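Local coordinates for protein scallop myosin (Argopecten irradians, PDB 1WDC) that serves as the regulatory light chain of molluscan muscle myosin, a calcium-binding subunit that makes the motor's ATPase activity depend on calcium, at residues F34-K37 / E38-K41; P51-K54 / E55-M59; L67-T70 / M71-S74. All blocks are in the same frame, centred on the assembly; numbering follows the deposited sequence.

Interaction 1: residues F34-K37 / E38-K41; sequences FVSK and EDIK. With MG (magnesium ion), chain D.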
loop_
_atom_site.group_PDB
_atom_site.type_symbol
_atom_site.label_atom_id
_atom_site.label_comp_id
_atom_site.label_asym_id
_atom_site.label_seq_id
_atom_site.Cartn_x
_atom_site.Cartn_y
_atom_site.Cartn_z
ATOM N N PHE B 34 -8.685 13.342 -44.089
ATOM C CA PHE B 34 -9.366 13.643 -42.838
ATOM C C PHE B 34 -10.282 12.488 -42.572
ATOM O O PHE B 34 -10.475 11.622 -43.423
ATOM C CB PHE B 34 -10.199 14.923 -42.920
ATOM C CG PHE B 34 -9.507 16.040 -43.628
ATOM C CD1 PHE B 34 -8.418 16.678 -43.026
ATOM C CD2 PHE B 34 -9.746 16.257 -44.992
ATOM C CE1 PHE B 34 -7.554 17.489 -43.776
ATOM C CE2 PHE B 34 -8.892 17.058 -45.741
ATOM C CZ PHE B 34 -7.785 17.673 -45.130
ATOM N N VAL B 35 -10.670 12.354 -41.320
ATOM C CA VAL B 35 -11.567 11.284 -40.947
ATOM C C VAL B 35 -12.910 11.987 -40.661
ATOM O O VAL B 35 -12.931 13.036 -40.005
ATOM C CB VAL B 35 -10.965 10.466 -39.710
ATOM C CG1 VAL B 35 -11.989 9.523 -39.124
ATOM C CG2 VAL B 35 -9.758 9.660 -40.159
ATOM N N SER B 36 -13.963 11.570 -41.378
ATOM C CA SER B 36 -15.334 12.112 -41.188
ATOM C C SER B 36 -16.239 11.153 -40.399
ATOM O O SER B 36 -15.875 9.996 -40.175
ATOM C CB SER B 36 -15.959 12.398 -42.546
ATOM O OG SER B 36 -15.678 11.337 -43.449
ATOM N N LYS B 37 -17.457 11.579 -40.085
ATOM C CA LYS B 37 -18.375 10.671 -39.415
ATOM C C LYS B 37 -18.691 9.504 -40.334
ATOM O O LYS B 37 -18.864 8.382 -39.882
ATOM C CB LYS B 37 -19.679 11.368 -38.986
ATOM C CG LYS B 37 -20.606 10.470 -38.141
ATOM C CD LYS B 37 -21.656 11.236 -37.361
ATOM C CE LYS B 37 -22.725 11.783 -38.271
ATOM N NZ LYS B 37 -23.688 12.695 -37.546
ATOM N N GLU B 38 -18.595 9.752 -41.631
ATOM C CA GLU B 38 -18.962 8.783 -42.637
ATOM C C GLU B 38 -17.911 7.693 -42.721
ATOM O O GLU B 38 -18.233 6.565 -43.020
ATOM C CB GLU B 38 -19.096 9.483 -44.002
ATOM C CG GLU B 38 -20.310 10.396 -44.151
ATOM C CD GLU B 38 -20.227 11.683 -43.327
ATOM O OE1 GLU B 38 -19.173 12.363 -43.397
ATOM O OE2 GLU B 38 -21.244 12.043 -42.664
ATOM N N ASP B 39 -16.641 8.073 -42.606
ATOM C CA ASP B 39 -15.505 7.133 -42.665
ATOM C C ASP B 39 -15.500 6.154 -41.485
ATOM O O ASP B 39 -15.319 4.949 -41.653
ATOM C CB ASP B 39 -14.194 7.890 -42.595
ATOM C CG ASP B 39 -13.773 8.476 -43.910
ATOM O OD1 ASP B 39 -14.034 7.915 -45.002
ATOM O OD2 ASP B 39 -13.081 9.483 -43.811
ATOM N N ILE B 40 -15.464 6.735 -40.290
ATOM C CA ILE B 40 -15.668 5.999 -39.049
ATOM C C ILE B 40 -16.829 4.993 -39.131
ATOM O O ILE B 40 -16.671 3.861 -38.699
ATOM C CB ILE B 40 -15.906 6.993 -37.898
ATOM C CG1 ILE B 40 -14.667 7.831 -37.669
ATOM C CG2 ILE B 40 -16.242 6.270 -36.606
ATOM C CD1 ILE B 40 -14.916 8.845 -36.624
ATOM N N LYS B 41 -17.993 5.407 -39.653
ATOM C CA LYS B 41 -19.152 4.518 -39.861
ATOM C C LYS B 41 -18.882 3.438 -40.896
ATOM O O LYS B 41 -19.163 2.270 -40.643
ATOM C CB LYS B 41 -20.380 5.301 -40.301
ATOM C CG LYS B 41 -21.641 4.464 -40.578
ATOM C CD LYS B 41 -22.907 5.347 -40.480
ATOM C CE LYS B 41 -24.178 4.654 -40.978
ATOM N NZ LYS B 41 -23.952 3.975 -42.296
HETATM MG MG MG D . -11.816 10.849 -45.179
HETATM O O HOH W 1 -13.818 12.170 -44.894
#
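Phe34 and Asp39 meet at the magnesium ion. Phe34 binds it through its main-chain O and Asp39 through OD2, each at 2.3 Å. Asp39 is a one-oxygen ligand, for its OD1 stays 3.7 Å from the magnesium. A water is a further ligand, and Ser36 OG holds that water at 2.5 Å in a hydrogen bond. Asp28, Asp30 and Asp32 complete the site. This is the end of an EF-hand loop, where the loop after helix 14-27 passes into helix 37-47. The bound metal is magnesium, although the site is predicted to bind calcium.

Hydrogen bonds tie the loop to the helix start. Ser36 N points almost straight at Asp39 OD2, but the bond is long and weak. Ser36 is the N-cap residue, and Ser36 O takes Ile40 N at 3.3 Å, nearly along the C=O axis. Lys41 N to Lys37 O (3.1 Å) continues the helix one residue on.

Val35 CG1 meets Ile40 CG1 tightly at 3.5 Å, a hydrophobic staple across the N-cap. The two side chains cross at about a right angle. Val35 CG1, the branch that faces Ile40, stands anti to its own backbone N (chi1 169°). Phe24 and Ile27 of helix 14-27 also pack on Val35.

Interaction 2: residues P51-K54 / E55-M59; sequences PDDK and ELTAM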
loop_
_atom_site.group_PDB
_atom_site.type_symbol
_atom_site.label_atom_id
_atom_site.label_comp_id
_atom_site.label_asym_id
_atom_site.label_seq_id
_atom_site.Cartn_x
_atom_site.Cartn_y
_atom_site.Cartn_z
ATOM N N PRO B 51 -20.867 1.738 -33.720
ATOM C CA PRO B 51 -21.469 2.483 -32.612
ATOM C C PRO B 51 -22.614 3.333 -33.110
ATOM O O PRO B 51 -22.642 3.715 -34.275
ATOM C CB PRO B 51 -20.321 3.336 -32.103
ATOM C CG PRO B 51 -19.476 3.567 -33.313
ATOM C CD PRO B 51 -19.565 2.313 -34.124
ATOM N N ASP B 52 -23.531 3.691 -32.226
ATOM C CA ASP B 52 -24.673 4.510 -32.643
ATOM C C ASP B 52 -24.244 5.941 -33.003
ATOM O O ASP B 52 -23.177 6.401 -32.604
ATOM C CB ASP B 52 -25.782 4.452 -31.570
ATOM C CG ASP B 52 -25.972 5.748 -30.833
ATOM O OD1 ASP B 52 -25.206 6.017 -29.891
ATOM O OD2 ASP B 52 -26.959 6.449 -31.136
ATOM N N ASP B 53 -24.965 6.542 -33.940
ATOM C CA ASP B 53 -24.521 7.782 -34.552
ATOM C C ASP B 53 -24.463 8.938 -33.552
ATOM O O ASP B 53 -23.785 9.943 -33.793
ATOM C CB ASP B 53 -25.429 8.139 -35.736
ATOM C CG ASP B 53 -24.780 9.137 -36.709
ATOM O OD1 ASP B 53 -24.963 10.364 -36.495
ATOM O OD2 ASP B 53 -24.136 8.694 -37.699
ATOM N N LYS B 54 -25.133 8.782 -32.412
ATOM C CA LYS B 54 -24.934 9.714 -31.313
ATOM C C LYS B 54 -23.484 9.637 -30.841
ATOM O O LYS B 54 -22.848 10.681 -30.648
ATOM C CB LYS B 54 -25.891 9.398 -30.163
ATOM C CG LYS B 54 -27.371 9.673 -30.490
ATOM C CD LYS B 54 -28.305 9.448 -29.278
ATOM C CE LYS B 54 -28.649 10.758 -28.535
ATOM N NZ LYS B 54 -29.637 10.598 -27.398
ATOM N N GLU B 55 -22.943 8.404 -30.806
ATOM C CA GLU B 55 -21.577 8.098 -30.357
ATOM C C GLU B 55 -20.526 8.476 -31.374
ATOM O O GLU B 55 -19.414 8.803 -30.999
ATOM C CB GLU B 55 -21.411 6.619 -30.065
ATOM C CG GLU B 55 -22.427 6.037 -29.105
ATOM C CD GLU B 55 -22.142 6.360 -27.643
ATOM O OE1 GLU B 55 -20.953 6.320 -27.240
ATOM O OE2 GLU B 55 -23.115 6.619 -26.888
ATOM N N LEU B 56 -20.851 8.334 -32.657
ATOM C CA LEU B 56 -19.982 8.791 -33.746
ATOM C C LEU B 56 -19.853 10.313 -33.716
ATOM O O LEU B 56 -18.804 10.884 -34.027
ATOM C CB LEU B 56 -20.564 8.389 -35.111
ATOM C CG LEU B 56 -20.925 6.934 -35.460
ATOM C CD1 LEU B 56 -21.658 6.908 -36.791
ATOM C CD2 LEU B 56 -19.674 6.063 -35.522
ATOM N N THR B 57 -20.990 10.965 -33.519
ATOM C CA THR B 57 -21.046 12.419 -33.470
ATOM C C THR B 57 -20.047 12.845 -32.448
ATOM O O THR B 57 -19.096 13.535 -32.764
ATOM C CB THR B 57 -22.435 12.925 -33.021
ATOM O OG1 THR B 57 -23.357 12.810 -34.113
ATOM C CG2 THR B 57 -22.351 14.382 -32.549
ATOM N N ALA B 58 -20.156 12.233 -31.284
ATOM C CA ALA B 58 -19.415 12.673 -30.132
ATOM C C ALA B 58 -17.882 12.432 -30.185
ATOM O O ALA B 58 -17.116 13.287 -29.737
ATOM C CB ALA B 58 -20.036 12.071 -28.885
ATOM N N MET B 59 -17.414 11.335 -30.780
ATOM C CA MET B 59 -15.970 11.110 -30.823
ATOM C C MET B 59 -15.294 12.041 -31.821
ATOM O O MET B 59 -14.099 12.319 -31.709
ATOM C CB MET B 59 -15.636 9.630 -31.110
ATOM C CG MET B 59 -16.129 9.056 -32.417
ATOM S SD MET B 59 -16.155 7.233 -32.505
ATOM C CE MET B 59 -14.693 6.976 -33.395
#
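Glu55 opens its segment one turn from Asp52, the N-cap residue. Glu55 N makes a weak bond to Asp52 O, at 2.7 Å but with a bent N-H angle of 128°. Asp52 OD2 caps the same turn by accepting weakly from Lys54 N. Glu55 CB also packs on Pro51 CB at 4.0 Å.

Leu56 is buried and holds two neighbours with its two methyls. Leu56 CD2 presses on Pro51 CG at 3.3 Å, closer than usual for two carbons. Leu56 CD1 lies against Asp53 OD2 (3.2 Å), and the two side chains cross at about a right angle. Leu56 CG is anti to the carbonyl carbon (chi1 -55°), which places this fork between Pro51 and Asp53. Leu56 N bonds to Asp52 O at 3.0 Å, in the carbonyl plane.

Thr57 grips Asp53 O twice. Thr57 OG1 donates to Asp53 O at 2.9 Å and Thr57 N at 3.0 Å, from opposite faces of the carbonyl plane. Asp53 OD1 itself forms a salt bridge with Lys37.

Ala58 N continues the helix with a bond to Lys54 O at 3.2 Å. Met59 N follows with Glu55 O.

N-capping by Asp52 and a hydrophobic staple from Pro51 to Leu56 together begin helix 53-60 in the EF-hand domain pair.

Interaction 3: residues L67-T70 / M71-S74; sequences LNFT and MFLS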
loop_
_atom_site.group_PDB
_atom_site.type_symbol
_atom_site.label_atom_id
_atom_site.label_comp_id
_atom_site.label_asym_id
_atom_site.label_seq_id
_atom_site.Cartn_x
_atom_site.Cartn_y
_atom_site.Cartn_z
ATOM N N LEU B 67 -9.974 16.746 -38.887
ATOM C CA LEU B 67 -9.343 15.526 -38.397
ATOM C C LEU B 67 -8.397 14.890 -39.396
ATOM O O LEU B 67 -8.655 13.812 -39.917
ATOM C CB LEU B 67 -10.415 14.527 -37.958
ATOM C CG LEU B 67 -10.119 13.394 -36.960
ATOM C CD1 LEU B 67 -8.972 13.727 -36.060
ATOM C CD2 LEU B 67 -11.393 13.145 -36.145
ATOM N N ASN B 68 -7.284 15.573 -39.646
ATOM C CA ASN B 68 -6.159 14.975 -40.356
ATOM C C ASN B 68 -5.277 14.165 -39.386
ATOM O O ASN B 68 -5.589 14.046 -38.211
ATOM C CB ASN B 68 -5.350 16.068 -41.107
ATOM C CG ASN B 68 -4.666 17.090 -40.177
ATOM O OD1 ASN B 68 -4.761 17.015 -38.940
ATOM N ND2 ASN B 68 -3.944 18.035 -40.782
ATOM N N PHE B 69 -4.231 13.535 -39.893
ATOM C CA PHE B 69 -3.386 12.728 -39.025
ATOM C C PHE B 69 -2.803 13.499 -37.830
ATOM O O PHE B 69 -2.758 12.986 -36.718
ATOM C CB PHE B 69 -2.261 12.090 -39.822
ATOM C CG PHE B 69 -1.454 11.118 -39.027
ATOM C CD1 PHE B 69 -2.078 10.247 -38.148
ATOM C CD2 PHE B 69 -0.067 11.158 -39.063
ATOM C CE1 PHE B 69 -1.346 9.440 -37.307
ATOM C CE2 PHE B 69 0.678 10.350 -38.221
ATOM C CZ PHE B 69 0.033 9.489 -37.337
ATOM N N THR B 70 -2.423 14.750 -38.047
ATOM C CA THR B 70 -1.760 15.530 -37.016
ATOM C C THR B 70 -2.685 15.733 -35.821
ATOM O O THR B 70 -2.271 15.634 -34.656
ATOM C CB THR B 70 -1.315 16.892 -37.597
ATOM O OG1 THR B 70 -0.135 16.699 -38.366
ATOM C CG2 THR B 70 -0.989 17.858 -36.545
ATOM N N MET B 71 -3.955 15.967 -36.111
ATOM C CA MET B 71 -4.947 16.143 -35.071
ATOM C C MET B 71 -5.306 14.753 -34.462
ATOM O O MET B 71 -5.615 14.657 -33.258
ATOM C CB MET B 71 -6.151 16.850 -35.695
ATOM C CG MET B 71 -7.456 16.661 -35.000
ATOM S SD MET B 71 -7.558 17.747 -33.642
ATOM C CE MET B 71 -6.270 18.924 -34.071
ATOM N N PHE B 72 -5.110 13.690 -35.258
ATOM C CA PHE B 72 -5.401 12.296 -34.867
ATOM C C PHE B 72 -4.387 11.820 -33.825
ATOM O O PHE B 72 -4.729 11.182 -32.842
ATOM C CB PHE B 72 -5.317 11.372 -36.100
ATOM C CG PHE B 72 -5.583 9.893 -35.803
ATOM C CD1 PHE B 72 -6.888 9.395 -35.749
ATOM C CD2 PHE B 72 -4.538 8.986 -35.698
ATOM C CE1 PHE B 72 -7.134 8.016 -35.604
ATOM C CE2 PHE B 72 -4.773 7.615 -35.556
ATOM C CZ PHE B 72 -6.072 7.127 -35.510
ATOM N N LEU B 73 -3.142 11.862 -34.246
ATOM C CA LEU B 73 -2.014 11.625 -33.386
ATOM C C LEU B 73 -2.202 12.313 -32.050
ATOM O O LEU B 73 -2.053 11.689 -30.997
ATOM C CB LEU B 73 -0.783 12.170 -34.079
ATOM C CG LEU B 73 0.567 11.527 -33.810
ATOM C CD1 LEU B 73 0.456 10.055 -33.383
ATOM C CD2 LEU B 73 1.348 11.694 -35.092
ATOM N N SER B 74 -2.607 13.579 -32.115
ATOM C CA SER B 74 -2.688 14.438 -30.942
ATOM C C SER B 74 -3.773 14.065 -29.932
ATOM O O SER B 74 -3.552 14.229 -28.736
ATOM C CB SER B 74 -2.855 15.898 -31.359
ATOM O OG SER B 74 -3.765 16.557 -30.480
#
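Asn68 and Phe69 pass their carbonyls to the first helical turn: Phe72 N bonds to Asn68 O at 3.0 Å, and Leu73 N to Phe69 O at 2.7 Å. Asn68 is the N-cap. Asn68 OD1 accepts from Met71 N at 3.1 Å, with the donor tilted 25° from the amide C=O plane. CG of Asn68 sits between its backbone N and carbonyl carbon (chi1 65°), which turns the amide back over the helix start.

The Phe69 ring meets Phe72 and Leu73. Phe72 CD2 comes to its edge, 3.6 Å from Phe69 CE1. The two rings meet rim to rim, with planes 40° apart and neither lying over the other. Leu73 CD2 reaches the far end of the ring at 3.4 Å from Phe69 CZ, and Leu73 CB stands over one face near the rim. Lys21 makes a cation-pi contact with the same ring. With an alanine in place of Phe69, a gap is likely to open beside Phe72 and Leu73, and Lys21 to lose its cation-pi partner.

Leu67 CD1 packs tightly on Met71 CG at 3.5 Å, and these side chains cross at about a right angle.

Helix 14-27 packs against this start of helix 69-79: Met20 touches Phe69 and Phe72, Phe24 meets Phe72 edge-to-face, and Ile17 meets Leu73.

How the interactions relate
All three contacts are helix starts in the same half of the chain, each with an N-cap residue. The side chains of Asp52 and Asn68 accept capping bonds, whereas that of Ser36 holds a metal-bound water. Interaction 1 is partly buried and is the one that binds metal. Interaction 2 is a surface contact, mostly polar apart from its buried leucine. Interaction 3 is partly buried and mainly aromatic and aliphatic. Interactions 1 and 2 lie on consecutive helices and touch through a salt bridge and through Ile40, which packs on Leu56 and Met59. Interactions 1 and 3 meet where Val35 N probably bonds to Leu67 O, the kind of main-chain pairing that joins the two loops of an EF-hand pair. Interactions 2 and 3 do not touch.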